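Local structure of extracellular ligand-binding receptor (Rhodopseudomonas palustris, 3SG0) at residues A[104-109]-A[123-128]; A[108-113]-A[133-138]; A[151-156]-A[242-247]; A[265-270]-A[380-385]. The protein probably serves as the solute-binding component of a transport system, holding benzoyl-formic acid (phenylglyoxylate) and probably related aromatic acids. One frame throughout, in Å; residues are numbered along the deposited sequence. Where two conformers were deposited one is given.

Contact 1 of 4, residues A[104-109]-A[123-128]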
loop_
_atom_site.group_PDB
_atom_site.type_symbol
_atom_site.label_atom_id
_atom_site.label_comp_id
_atom_site.label_asym_id
_atom_site.label_seq_id
_atom_site.Cartn_x
_atom_site.Cartn_y
_atom_site.Cartn_z
ATOM N N PRO A 104 -4.484 -9.969 10.788
ATOM C CA PRO A 104 -4.687 -11.349 11.250
ATOM C C PRO A 104 -4.000 -12.379 10.363
ATOM O O PRO A 104 -3.817 -13.521 10.794
ATOM C CB PRO A 104 -6.210 -11.526 11.192
ATOM C CG PRO A 104 -6.692 -10.474 10.228
ATOM C CD PRO A 104 -5.755 -9.309 10.437
ATOM N N LEU A 105 -3.631 -12.008 9.143
ATOM C CA LEU A 105 -3.010 -12.970 8.246
ATOM C C LEU A 105 -1.575 -13.305 8.635
ATOM O O LEU A 105 -1.052 -14.348 8.240
ATOM C CB LEU A 105 -3.048 -12.477 6.801
ATOM C CG LEU A 105 -4.430 -12.064 6.297
ATOM C CD1 LEU A 105 -4.347 -11.703 4.830
ATOM C CD2 LEU A 105 -5.457 -13.172 6.542
ATOM N N ILE A 106 -0.927 -12.418 9.383
ATOM C CA ILE A 106 0.449 -12.657 9.801
ATOM C C ILE A 106 0.556 -13.967 10.570
ATOM O O ILE A 106 1.374 -14.833 10.248
ATOM C CB ILE A 106 0.953 -11.496 10.674
ATOM C CG1 ILE A 106 1.011 -10.203 9.853
ATOM C CG2 ILE A 106 2.302 -11.833 11.312
ATOM C CD1 ILE A 106 1.285 -8.961 10.683
ATOM N N ASP A 107 -0.271 -14.125 11.595
ATOM C CA ASP A 107 -0.199 -15.329 12.412
ATOM C C ASP A 107 -0.588 -16.567 11.625
ATOM O O ASP A 107 -0.032 -17.648 11.822
ATOM C CB ASP A 107 -1.080 -15.197 13.655
ATOM C CG ASP A 107 -0.488 -14.250 14.687
ATOM O OD1 ASP A 107 0.614 -13.715 14.448
ATOM O OD2 ASP A 107 -1.125 -14.052 15.739
ATOM N N ILE A 108 -1.566 -16.414 10.746
ATOM C CA ILE A 108 -2.050 -17.536 9.955
ATOM C C ILE A 108 -0.966 -18.038 8.987
ATOM O O ILE A 108 -0.712 -19.240 8.878
ATOM C CB ILE A 108 -3.342 -17.148 9.212
ATOM C CG1 ILE A 108 -4.464 -16.872 10.222
ATOM C CG2 ILE A 108 -3.734 -18.228 8.224
ATOM C CD1 ILE A 108 -5.713 -16.270 9.604
ATOM N N ALA A 109 -0.311 -17.113 8.297
ATOM C CA ALA A 109 0.749 -17.480 7.361
ATOM C C ALA A 109 1.935 -18.093 8.100
ATOM O O ALA A 109 2.488 -19.106 7.671
ATOM C CB ALA A 109 1.185 -16.270 6.562
ATOM N N ALA A 123 3.397 0.130 8.988
ATOM C CA ALA A 123 4.678 -0.440 9.391
ATOM C C ALA A 123 4.527 -1.686 10.255
ATOM O O ALA A 123 5.330 -2.616 10.142
ATOM C CB ALA A 123 5.503 0.603 10.126
ATOM N N ILE A 124 3.498 -1.714 11.100
ATOM C CA ILE A 124 3.294 -2.808 12.043
ATOM C C ILE A 124 3.119 -4.163 11.348
ATOM O O ILE A 124 3.264 -5.218 11.970
ATOM C CB ILE A 124 2.094 -2.494 12.976
ATOM C CG1 ILE A 124 2.023 -3.465 14.150
ATOM C CG2 ILE A 124 0.785 -2.500 12.214
ATOM C CD1 ILE A 124 1.022 -3.045 15.203
ATOM N N LEU A 125 2.797 -4.145 10.058
ATOM C CA LEU A 125 2.657 -5.403 9.332
ATOM C C LEU A 125 3.958 -6.206 9.274
ATOM O O LEU A 125 3.913 -7.436 9.201
ATOM C CB LEU A 125 2.096 -5.164 7.936
ATOM C CG LEU A 125 0.668 -4.598 7.927
ATOM C CD1 LEU A 125 0.300 -4.090 6.545
ATOM C CD2 LEU A 125 -0.330 -5.637 8.414
ATOM N N VAL A 126 5.112 -5.529 9.301
ATOM C CA VAL A 126 6.395 -6.241 9.236
ATOM C C VAL A 126 7.447 -5.773 10.231
ATOM O O VAL A 126 8.520 -6.378 10.305
ATOM C CB VAL A 126 7.045 -6.194 7.827
ATOM C CG1 VAL A 126 6.192 -6.939 6.823
ATOM C CG2 VAL A 126 7.333 -4.754 7.385
ATOM N N ALA A 127 7.174 -4.707 10.976
ATOM C CA ALA A 127 8.189 -4.090 11.830
ATOM C C ALA A 127 7.614 -3.792 13.203
ATOM O O ALA A 127 6.440 -3.451 13.322
ATOM C CB ALA A 127 8.687 -2.796 11.203
ATOM N N PRO A 128 8.428 -3.938 14.257
ATOM C CA PRO A 128 9.762 -4.545 14.224
ATOM C C PRO A 128 9.666 -6.029 13.891
ATOM O O PRO A 128 8.611 -6.646 14.055
ATOM C CB PRO A 128 10.254 -4.365 15.661
ATOM C CG PRO A 128 9.000 -4.342 16.468
ATOM C CD PRO A 128 8.016 -3.593 15.629
#

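Contact 2 of 4, residues A[108-113]-A[133-138]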
loop_
_atom_site.group_PDB
_atom_site.type_symbol
_atom_site.label_atom_id
_atom_site.label_comp_id
_atom_site.label_asym_id
_atom_site.label_seq_id
_atom_site.Cartn_x
_atom_site.Cartn_y
_atom_site.Cartn_z
ATOM N N ILE A 108 -1.566 -16.414 10.746
ATOM C CA ILE A 108 -2.050 -17.536 9.955
ATOM C C ILE A 108 -0.966 -18.038 8.987
ATOM O O ILE A 108 -0.712 -19.240 8.878
ATOM C CB ILE A 108 -3.342 -17.148 9.212
ATOM C CG1 ILE A 108 -4.464 -16.872 10.222
ATOM C CG2 ILE A 108 -3.734 -18.228 8.224
ATOM C CD1 ILE A 108 -5.713 -16.270 9.604
ATOM N N ALA A 109 -0.311 -17.113 8.297
ATOM C CA ALA A 109 0.749 -17.480 7.361
ATOM C C ALA A 109 1.935 -18.093 8.100
ATOM O O ALA A 109 2.488 -19.106 7.671
ATOM C CB ALA A 109 1.185 -16.270 6.562
ATOM N N ALA A 110 2.310 -17.503 9.231
ATOM C CA ALA A 110 3.425 -18.030 9.999
ATOM C C ALA A 110 3.134 -19.448 10.481
ATOM O O ALA A 110 3.995 -20.324 10.396
ATOM C CB ALA A 110 3.745 -17.115 11.179
ATOM N N GLU A 111 1.927 -19.682 10.991
ATOM C CA GLU A 111 1.562 -21.010 11.482
ATOM C C GLU A 111 1.647 -22.034 10.354
ATOM O O GLU A 111 2.040 -23.176 10.573
ATOM C CB GLU A 111 0.159 -20.998 12.093
ATOM C CG GLU A 111 -0.223 -22.281 12.843
ATOM C CD GLU A 111 -0.638 -23.447 11.942
ATOM O OE1 GLU A 111 -1.095 -23.222 10.797
ATOM O OE2 GLU A 111 -0.521 -24.607 12.393
ATOM N N ALA A 112 1.283 -21.606 9.149
ATOM C CA ALA A 112 1.289 -22.469 7.972
ATOM C C ALA A 112 2.651 -22.536 7.291
ATOM O O ALA A 112 2.789 -23.188 6.249
ATOM C CB ALA A 112 0.250 -21.992 6.974
ATOM N N LYS A 113 3.646 -21.858 7.851
ATOM C CA LYS A 113 4.986 -21.793 7.264
ATOM C C LYS A 113 4.903 -21.495 5.771
ATOM O O LYS A 113 5.487 -22.188 4.930
ATOM C CB LYS A 113 5.785 -23.065 7.568
ATOM C CG LYS A 113 5.943 -23.314 9.062
ATOM C CD LYS A 113 6.752 -24.571 9.349
ATOM C CE LYS A 113 6.734 -24.898 10.833
ATOM N NZ LYS A 113 7.052 -23.701 11.660
ATOM N N ARG A 133 6.628 -12.387 11.751
ATOM C CA ARG A 133 6.878 -11.492 10.636
ATOM C C ARG A 133 8.051 -11.965 9.781
ATOM O O ARG A 133 8.242 -11.473 8.668
ATOM C CB ARG A 133 7.034 -10.055 11.143
ATOM C CG ARG A 133 5.709 -9.474 11.614
ATOM C CD ARG A 133 5.886 -8.295 12.566
ATOM N NE ARG A 133 4.616 -7.611 12.798
ATOM C CZ ARG A 133 3.647 -8.036 13.601
ATOM N NH1 ARG A 133 3.801 -9.140 14.330
ATOM N NH2 ARG A 133 2.516 -7.345 13.680
ATOM N N LYS A 134 8.810 -12.960 10.260
ATOM C CA LYS A 134 9.797 -13.626 9.416
ATOM C C LYS A 134 9.171 -14.170 8.145
ATOM O O LYS A 134 9.863 -14.369 7.149
ATOM C CB LYS A 134 10.456 -14.801 10.138
ATOM C CG LYS A 134 11.653 -14.449 10.965
ATOM C CD LYS A 134 12.816 -13.931 10.145
ATOM C CE LYS A 134 13.841 -13.418 11.111
ATOM N NZ LYS A 134 14.941 -12.768 10.383
ATOM N N TRP A 135 7.872 -14.464 8.200
ATOM C CA TRP A 135 7.160 -15.043 7.068
ATOM C C TRP A 135 6.494 -14.000 6.175
ATOM O O TRP A 135 5.880 -14.370 5.179
ATOM C CB TRP A 135 6.137 -16.082 7.561
ATOM C CG TRP A 135 6.820 -17.276 8.134
ATOM C CD1 TRP A 135 7.131 -17.496 9.438
ATOM C CD2 TRP A 135 7.342 -18.384 7.401
ATOM N NE1 TRP A 135 7.806 -18.684 9.570
ATOM C CE2 TRP A 135 7.945 -19.253 8.330
ATOM C CE3 TRP A 135 7.347 -18.736 6.042
ATOM C CZ2 TRP A 135 8.555 -20.447 7.947
ATOM C CZ3 TRP A 135 7.949 -19.923 5.665
ATOM C CH2 TRP A 135 8.549 -20.761 6.613
ATOM N N VAL A 136 6.622 -12.717 6.499
ATOM C CA VAL A 136 5.861 -11.672 5.824
ATOM C C VAL A 136 6.781 -10.702 5.094
ATOM O O VAL A 136 7.801 -10.275 5.646
ATOM C CB VAL A 136 5.014 -10.886 6.853
ATOM C CG1 VAL A 136 4.120 -9.851 6.163
ATOM C CG2 VAL A 136 4.184 -11.843 7.683
ATOM N N TYR A 137 6.421 -10.354 3.861
ATOM C CA TYR A 137 7.131 -9.338 3.082
ATOM C C TYR A 137 6.140 -8.280 2.641
ATOM O O TYR A 137 4.929 -8.533 2.599
ATOM C CB TYR A 137 7.853 -9.974 1.889
ATOM C CG TYR A 137 8.946 -10.890 2.351
ATOM C CD1 TYR A 137 10.185 -10.383 2.715
ATOM C CD2 TYR A 137 8.730 -12.254 2.490
ATOM C CE1 TYR A 137 11.187 -11.213 3.166
ATOM C CE2 TYR A 137 9.727 -13.091 2.959
ATOM C CZ TYR A 137 10.952 -12.557 3.299
ATOM O OH TYR A 137 11.971 -13.356 3.777
ATOM N N LYS A 138 6.643 -7.105 2.284
ATOM C CA LYS A 138 5.768 -5.954 2.125
ATOM C C LYS A 138 6.336 -4.954 1.131
ATOM O O LYS A 138 7.272 -4.220 1.451
ATOM C CB LYS A 138 5.597 -5.299 3.498
ATOM C CG LYS A 138 4.730 -4.063 3.535
ATOM C CD LYS A 138 4.535 -3.603 4.976
ATOM C CE LYS A 138 3.696 -2.355 5.080
ATOM N NZ LYS A 138 4.421 -1.174 4.548
#

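Contact 3 of 4, residues A[151-156]-A[242-247]. With 173 (benzoyl-formic acid), chain B.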
loop_
_atom_site.group_PDB
_atom_site.type_symbol
_atom_site.label_atom_id
_atom_site.label_comp_id
_atom_site.label_asym_id
_atom_site.label_seq_id
_atom_site.Cartn_x
_atom_site.Cartn_y
_atom_site.Cartn_z
ATOM N N GLY A 151 5.767 15.135 7.031
ATOM C CA GLY A 151 5.939 16.016 8.181
ATOM C C GLY A 151 7.009 17.069 7.944
ATOM O O GLY A 151 6.822 18.254 8.255
ATOM N N LYS A 152 8.133 16.640 7.379
ATOM C CA LYS A 152 9.216 17.558 7.051
ATOM C C LYS A 152 8.763 18.596 6.035
ATOM O O LYS A 152 9.084 19.782 6.162
ATOM C CB LYS A 152 10.422 16.789 6.519
ATOM C CG LYS A 152 11.190 16.025 7.578
ATOM C CD LYS A 152 12.467 15.444 6.992
ATOM C CE LYS A 152 13.356 14.836 8.063
ATOM N NZ LYS A 152 12.835 13.531 8.544
ATOM N N TYR A 153 8.026 18.165 5.018
ATOM C CA TYR A 153 7.528 19.099 4.022
ATOM C C TYR A 153 6.587 20.120 4.648
ATOM O O TYR A 153 6.711 21.318 4.409
ATOM C CB TYR A 153 6.824 18.386 2.865
ATOM C CG TYR A 153 6.294 19.372 1.858
ATOM C CD1 TYR A 153 7.144 19.959 0.931
ATOM C CD2 TYR A 153 4.963 19.759 1.863
ATOM C CE1 TYR A 153 6.679 20.879 0.019
ATOM C CE2 TYR A 153 4.489 20.688 0.953
ATOM C CZ TYR A 153 5.355 21.240 0.031
ATOM O OH TYR A 153 4.898 22.162 -0.883
ATOM N N ILE A 154 5.639 19.649 5.447
ATOM C CA ILE A 154 4.693 20.547 6.095
ATOM C C ILE A 154 5.427 21.604 6.921
ATOM O O ILE A 154 5.107 22.793 6.856
ATOM C CB ILE A 154 3.697 19.763 6.967
ATOM C CG1 ILE A 154 2.818 18.880 6.074
ATOM C CG2 ILE A 154 2.844 20.722 7.793
ATOM C CD1 ILE A 154 1.961 17.868 6.825
ATOM N N ALA A 155 6.423 21.178 7.687
ATOM C CA ALA A 155 7.201 22.121 8.488
ATOM C C ALA A 155 7.849 23.187 7.604
ATOM O O ALA A 155 7.856 24.374 7.945
ATOM C CB ALA A 155 8.248 21.386 9.300
ATOM N N LYS A 156 8.379 22.759 6.461
ATOM C CA LYS A 156 9.076 23.668 5.556
ATOM C C LYS A 156 8.157 24.733 4.966
ATOM O O LYS A 156 8.618 25.814 4.588
ATOM C CB LYS A 156 9.776 22.889 4.439
ATOM C CG LYS A 156 10.922 22.018 4.924
ATOM C CD LYS A 156 11.587 21.279 3.775
ATOM C CE LYS A 156 12.697 20.368 4.275
ATOM N NZ LYS A 156 13.326 19.598 3.166
ATOM N N ALA A 242 -3.920 24.645 3.183
ATOM C CA ALA A 242 -3.368 23.450 2.557
ATOM C C ALA A 242 -3.943 22.184 3.177
ATOM O O ALA A 242 -4.124 22.102 4.395
ATOM C CB ALA A 242 -1.859 23.447 2.678
ATOM N N ILE A 243 -4.226 21.197 2.331
ATOM C CA ILE A 243 -4.646 19.887 2.803
ATOM C C ILE A 243 -3.654 18.840 2.311
ATOM O O ILE A 243 -3.263 18.823 1.138
ATOM C CB ILE A 243 -6.077 19.561 2.347
ATOM C CG1 ILE A 243 -7.072 20.535 2.988
ATOM C CG2 ILE A 243 -6.433 18.127 2.710
ATOM C CD1 ILE A 243 -8.495 20.378 2.482
ATOM N N TYR A 244 -3.224 17.997 3.238
ATOM C CA TYR A 244 -2.273 16.932 2.959
ATOM C C TYR A 244 -2.967 15.594 3.124
ATOM O O TYR A 244 -3.812 15.432 4.009
ATOM C CB TYR A 244 -1.084 17.053 3.908
ATOM C CG TYR A 244 -0.384 18.360 3.688
ATOM C CD1 TYR A 244 0.466 18.525 2.610
ATOM C CD2 TYR A 244 -0.627 19.454 4.506
ATOM C CE1 TYR A 244 1.090 19.729 2.369
ATOM C CE2 TYR A 244 -0.002 20.668 4.274
ATOM C CZ TYR A 244 0.845 20.796 3.202
ATOM O OH TYR A 244 1.464 22.001 2.962
ATOM N N GLN A 245 -2.638 14.648 2.249
ATOM C CA GLN A 245 -3.192 13.306 2.327
ATOM C C GLN A 245 -2.027 12.321 2.393
ATOM O O GLN A 245 -0.909 12.702 2.754
ATOM C CB GLN A 245 -4.136 13.034 1.149
ATOM C CG GLN A 245 -5.421 13.872 1.180
ATOM C CD GLN A 245 -6.672 13.068 1.529
ATOM O OE1 GLN A 245 -6.602 11.966 2.072
ATOM N NE2 GLN A 245 -7.833 13.622 1.203
ATOM N N THR A 246 -2.308 11.063 2.070
ATOM C CA THR A 246 -1.334 9.976 2.112
ATOM C C THR A 246 -1.381 9.208 0.800
ATOM O O THR A 246 -2.271 9.418 -0.027
ATOM C CB THR A 246 -1.645 8.963 3.223
ATOM O OG1 THR A 246 -2.848 8.252 2.895
ATOM C CG2 THR A 246 -1.775 9.640 4.579
ATOM N N HIS A 247 -0.446 8.277 0.628
ATOM C CA HIS A 247 -0.414 7.458 -0.577
ATOM C C HIS A 247 -1.625 6.536 -0.735
ATOM O O HIS A 247 -1.766 5.881 -1.766
ATOM C CB HIS A 247 0.903 6.685 -0.704
ATOM C CG HIS A 247 1.198 5.753 0.433
ATOM N ND1 HIS A 247 2.322 4.954 0.437
ATOM C CD2 HIS A 247 0.545 5.489 1.593
ATOM C CE1 HIS A 247 2.350 4.240 1.547
ATOM N NE2 HIS A 247 1.285 4.545 2.269
HETATM O O1B 173 B . -2.899 -0.184 4.541
HETATM C C1 173 B . -4.007 0.255 4.385
HETATM O O1A 173 B . -5.047 0.037 5.282
HETATM C C2 173 B . -4.277 1.276 3.313
HETATM O O2 173 B . -5.290 1.909 3.320
HETATM C C1G 173 B . -3.259 1.407 2.223
HETATM C C2D 173 B . -2.690 0.145 1.583
HETATM C C2E 173 B . -1.640 0.258 0.497
HETATM C C3 173 B . -1.155 1.643 0.072
HETATM C C1E 173 B . -1.745 2.900 0.740
HETATM C C1D 173 B . -2.805 2.797 1.816
#

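Contact 4 of 4, residues A[265-270]-A[380-385]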
loop_
_atom_site.group_PDB
_atom_site.type_symbol
_atom_site.label_atom_id
_atom_site.label_comp_id
_atom_site.label_asym_id
_atom_site.label_seq_id
_atom_site.Cartn_x
_atom_site.Cartn_y
_atom_site.Cartn_z
ATOM N N ALA A 265 -3.849 18.855 -3.459
ATOM C CA ALA A 265 -3.490 17.936 -2.384
ATOM C C ALA A 265 -2.056 17.452 -2.577
ATOM O O ALA A 265 -1.631 17.194 -3.706
ATOM C CB ALA A 265 -4.442 16.753 -2.341
ATOM N N ILE A 266 -1.325 17.319 -1.476
ATOM C CA ILE A 266 0.044 16.831 -1.500
ATOM C C ILE A 266 0.148 15.652 -0.545
ATOM O O ILE A 266 -0.466 15.657 0.526
ATOM C CB ILE A 266 1.038 17.951 -1.108
ATOM C CG1 ILE A 266 1.094 19.005 -2.216
ATOM C CG2 ILE A 266 2.425 17.380 -0.817
ATOM C CD1 ILE A 266 1.785 20.294 -1.822
ATOM N N PHE A 267 0.910 14.641 -0.940
ATOM C CA PHE A 267 1.169 13.490 -0.079
ATOM C C PHE A 267 2.545 12.925 -0.376
ATOM O O PHE A 267 3.098 13.164 -1.456
ATOM C CB PHE A 267 0.096 12.398 -0.242
ATOM C CG PHE A 267 -0.015 11.823 -1.642
ATOM C CD1 PHE A 267 0.654 10.660 -1.998
ATOM C CD2 PHE A 267 -0.828 12.429 -2.584
ATOM C CE1 PHE A 267 0.522 10.126 -3.273
ATOM C CE2 PHE A 267 -0.956 11.907 -3.863
ATOM C CZ PHE A 267 -0.291 10.755 -4.201
ATOM N N ALA A 268 3.105 12.191 0.575
ATOM C CA ALA A 268 4.322 11.440 0.323
ATOM C C ALA A 268 3.932 10.071 -0.220
ATOM O O ALA A 268 3.116 9.363 0.381
ATOM C CB ALA A 268 5.132 11.302 1.603
ATOM N N GLY A 269 4.501 9.696 -1.357
ATOM C CA GLY A 269 4.163 8.442 -1.992
ATOM C C GLY A 269 5.300 7.837 -2.788
ATOM O O GLY A 269 6.486 8.116 -2.568
ATOM N N GLU A 270 4.904 6.980 -3.719
ATOM C CA GLU A 270 5.810 6.078 -4.416
ATOM C C GLU A 270 6.293 6.610 -5.754
ATOM O O GLU A 270 5.627 7.423 -6.395
ATOM C CB GLU A 270 5.123 4.728 -4.656
ATOM C CG GLU A 270 4.919 3.881 -3.414
ATOM C CD GLU A 270 3.816 4.391 -2.504
ATOM O OE1 GLU A 270 2.662 4.557 -2.957
ATOM O OE2 GLU A 270 4.126 4.593 -1.312
ATOM N N GLY A 380 -5.513 17.828 -12.275
ATOM C CA GLY A 380 -6.165 16.538 -12.365
ATOM C C GLY A 380 -5.242 15.365 -12.646
ATOM O O GLY A 380 -5.689 14.339 -13.155
ATOM N N ALA A 381 -3.964 15.502 -12.302
ATOM C CA ALA A 381 -3.012 14.403 -12.439
ATOM C C ALA A 381 -2.027 14.400 -11.282
ATOM O O ALA A 381 -1.736 15.450 -10.704
ATOM C CB ALA A 381 -2.262 14.502 -13.766
ATOM N N PHE A 382 -1.517 13.216 -10.945
ATOM C CA PHE A 382 -0.439 13.104 -9.970
ATOM C C PHE A 382 0.885 13.545 -10.586
ATOM O O PHE A 382 1.291 13.052 -11.638
ATOM C CB PHE A 382 -0.329 11.674 -9.440
ATOM C CG PHE A 382 -1.561 11.209 -8.722
ATOM C CD1 PHE A 382 -1.972 11.825 -7.551
ATOM C CD2 PHE A 382 -2.313 10.166 -9.226
ATOM C CE1 PHE A 382 -3.119 11.401 -6.885
ATOM C CE2 PHE A 382 -3.457 9.731 -8.577
ATOM C CZ PHE A 382 -3.864 10.352 -7.402
ATOM N N ARG A 383 1.557 14.475 -9.916
ATOM C CA ARG A 383 2.814 15.031 -10.403
ATOM C C ARG A 383 3.827 15.063 -9.273
ATOM O O ARG A 383 3.455 15.146 -8.104
ATOM C CB ARG A 383 2.602 16.466 -10.897
ATOM C CG ARG A 383 1.517 16.632 -11.956
ATOM C CD ARG A 383 1.891 15.951 -13.258
ATOM N NE ARG A 383 3.174 16.422 -13.769
ATOM C CZ ARG A 383 3.331 17.499 -14.534
ATOM N NH1 ARG A 383 2.281 18.228 -14.891
ATOM N NH2 ARG A 383 4.543 17.849 -14.941
ATOM N N LEU A 384 5.111 15.008 -9.603
ATOM C CA LEU A 384 6.116 15.308 -8.594
ATOM C C LEU A 384 5.960 16.752 -8.143
ATOM O O LEU A 384 5.890 17.665 -8.970
ATOM C CB LEU A 384 7.527 15.095 -9.131
ATOM C CG LEU A 384 8.005 13.652 -9.219
ATOM C CD1 LEU A 384 9.426 13.628 -9.755
ATOM C CD2 LEU A 384 7.945 12.958 -7.863
ATOM N N LYS A 385 5.898 16.975 -6.836
ATOM C CA LYS A 385 5.827 18.333 -6.312
ATOM C C LYS A 385 7.146 19.042 -6.567
ATOM O O LYS A 385 8.209 18.479 -6.310
ATOM C CB LYS A 385 5.531 18.315 -4.814
ATOM C CG LYS A 385 5.474 19.699 -4.178
ATOM C CD LYS A 385 4.252 20.469 -4.652
ATOM C CE LYS A 385 4.199 21.865 -4.046
ATOM N NZ LYS A 385 5.206 22.770 -4.657
#

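Contact 1 of 4, residues A[104-109]-A[123-128]
I124 meets I106 first, through its backbone: I124 O lies 4.4 Å from I106 CD1, a loose approach, while the side chain of I124 takes little part. The next residue, L125, carries the contact. I106 CD1 comes up against the L125 backbone, 3.4 Å from L125 O and 4.0 Å from L125 CA, and it reaches the leucine side chain more distantly, at 4.3 Å from L125 CD2. I106 reaches L125 because CG1 stands anti to its own carbonyl carbon (chi1 -65°) and chi2 is extended at 171°, which sends the ethyl branch straight out from the helix. A methyl group therefore sits against L125 O, a buried carbonyl that has no hydrogen-bond partner anywhere in the model. Past L125 the chain closes its turn: V126 N, at 3.0 Å, and A127 N, at 2.9 Å, both donate to A123 O. The contact thus lays one residue of helix 99-111 against a short 3-10 turn in the loop that follows strand 116-118. L125 also touches T99, S102 and L103 of that helix and K138 of strand 136-138, I106 packs on V136 of the same strand, and helix 74-86 lies against L105 and I108.

Contact 2 of 4, residues A[108-113]-A[133-138]
K113 lies over a face of the W135 indole, and A110 touches the pyrrole end of the same side chain. The evidence for a CH-pi contact is direct: K113 CA stands 3.7 Å from the centroid of the six-membered ring, only 8° off the ring normal. K113 O reaches the rim of the six-membered ring, 3.4 Å from W135 CZ3, and K113 CB approaches W135 CH2 at 3.7 Å, whereas the rest of the lysine chain extends past the ring. At the other end, A110 CB is 3.8 Å from W135 CD1, and A110 O sits above the same face as K113 CA, offset toward the rim.

What brings these backbone atoms over the ring is the end of helix 99-111. K113 leaves the helix with positive phi (46°) in a Schellman motif, and K113 N bonds back to A110 O at 3.0 Å. On the other side, CG of W135 is anti to its carbonyl carbon (chi1 -68°), which points the indole from its 3-10 turn at the helix end. Beyond, the W135 backbone is hydrogen-bonded to L116 of strand 116-118, and A109 packs on L116.

With an alanine here instead of the tryptophan, the K113 backbone and the A110 methyl would probably lose their cover, and a gap would open beside the helix terminus. Since the touching groups are C-H, carbonyl and aromatic surface, with no charge engaged, the contact probably rests mainly on dispersion and shape, and its partners are largely backbone atoms of the Schellman turn.

Contact 3 of 4, residues A[151-156]-A[242-247]
Strand 242-244 is an edge of the four-stranded parallel sheet in one alpha/beta lobe of this periplasmic-binding-protein fold, and here Y244 packs against Y153 and I154 of helix 143-156; the chain then runs on to H247 in the benzoyl-formic acid pocket. I154 covers a face of the Y244 ring: its CG1 stands 3.8 Å from the ring centroid and 10° off the normal, a CH-pi contact over the centre. I154 CD1 continues along the ring, 3.8 Å from Y244 CD2, the two side chains running antiparallel alongside one another. Y153 crosses Y244 at about a right angle. Y244 CE1 lies near the plane of the Y153 ring, at its edge, 3.8 Å from Y153 CE2; CG of Y153 is anti to the backbone N (chi1 179°), swinging the phenol toward the strand.

Y244 also touches A217 and F219 of strand 217-221. Changing this tyrosine to a serine would probably strip I154 CG1 of its aromatic face and Y153 of its edge partner, opening a gap between helix and sheet.

At the far end, the face of the H247 imidazole meets the ligand ring, with H247 CD2 3.6 Å from C1E of benzoyl-formic acid. Both imidazole nitrogens are engaged, ND1 by E270 and NE2 by D143, which fixes how the ring is turned. The chemistry is therefore of two kinds: apolar and aromatic packing joins helix to sheet, while two carboxylates flank the pocket imidazole, which would tend to favour a positively charged ring.

Contact 4 of 4, residues A[265-270]-A[380-385]
The two outer strands of a three-stranded antiparallel sheet, 266-269 and 381-384, meet here through F267 and F382. These rings stand nearly perpendicular, with planes at 85° and centroids 5.8 Å apart, but the pairing is oblique. F267 CE2 is 3.8 Å from F382 CE1, and F382 CD1, 3.9 Å from F267 CZ, lies in the plane of the F267 ring at its edge. The F267 ring takes the position between its own backbone N and carbonyl carbon (chi1 61°), and that turn carries CE2 and CZ across to F382.

Strand 373-378 runs between the two and is hydrogen-bonded through its backbone to both, so side chains alone bridge the outer strands. I375 and I377 of this middle strand touch F267 and F382 respectively, and I255 of helix 252-258 packs on F382.

A second bridge, also apolar, is made by I266 and K385, the last modelled residue. I266 CD1 is 3.6 Å from K385 CE and 3.8 Å from K385 CD, so the methyl meets the aliphatic part of the lysine. Bends at chi2 (69°) and chi4 fold the K385 chain, and the two side chains cross at a slant. Both I266 and K385 also touch Y153 of helix 143-156, whereas R383 forms a salt bridge with D277 and the N of L384 is hydrogen-bonded to the same aspartate.

How the contacts relate
The four contacts fall into two clusters. Contacts 1 and 2 share helix 99-111, their centres 7 Å apart, and are joined by R133 NH2, which is hydrogen-bonded to I124 O at 2.8 Å. Contacts 3 and 4 have centres 11 Å apart: Q245 N meets I266 O at 3.0 Å, bringing strand 266-269 beside the run after strand 242-244, and the H247-E270 bond joins them a second time. Between the clusters, centres are 27 to 33 Å apart without touching. Benzoyl-formic acid lies between them: the L125 side chain is about 5 Å from it and that of F267 about 9 Å, while T99, A121 and R198 hydrogen-bond it.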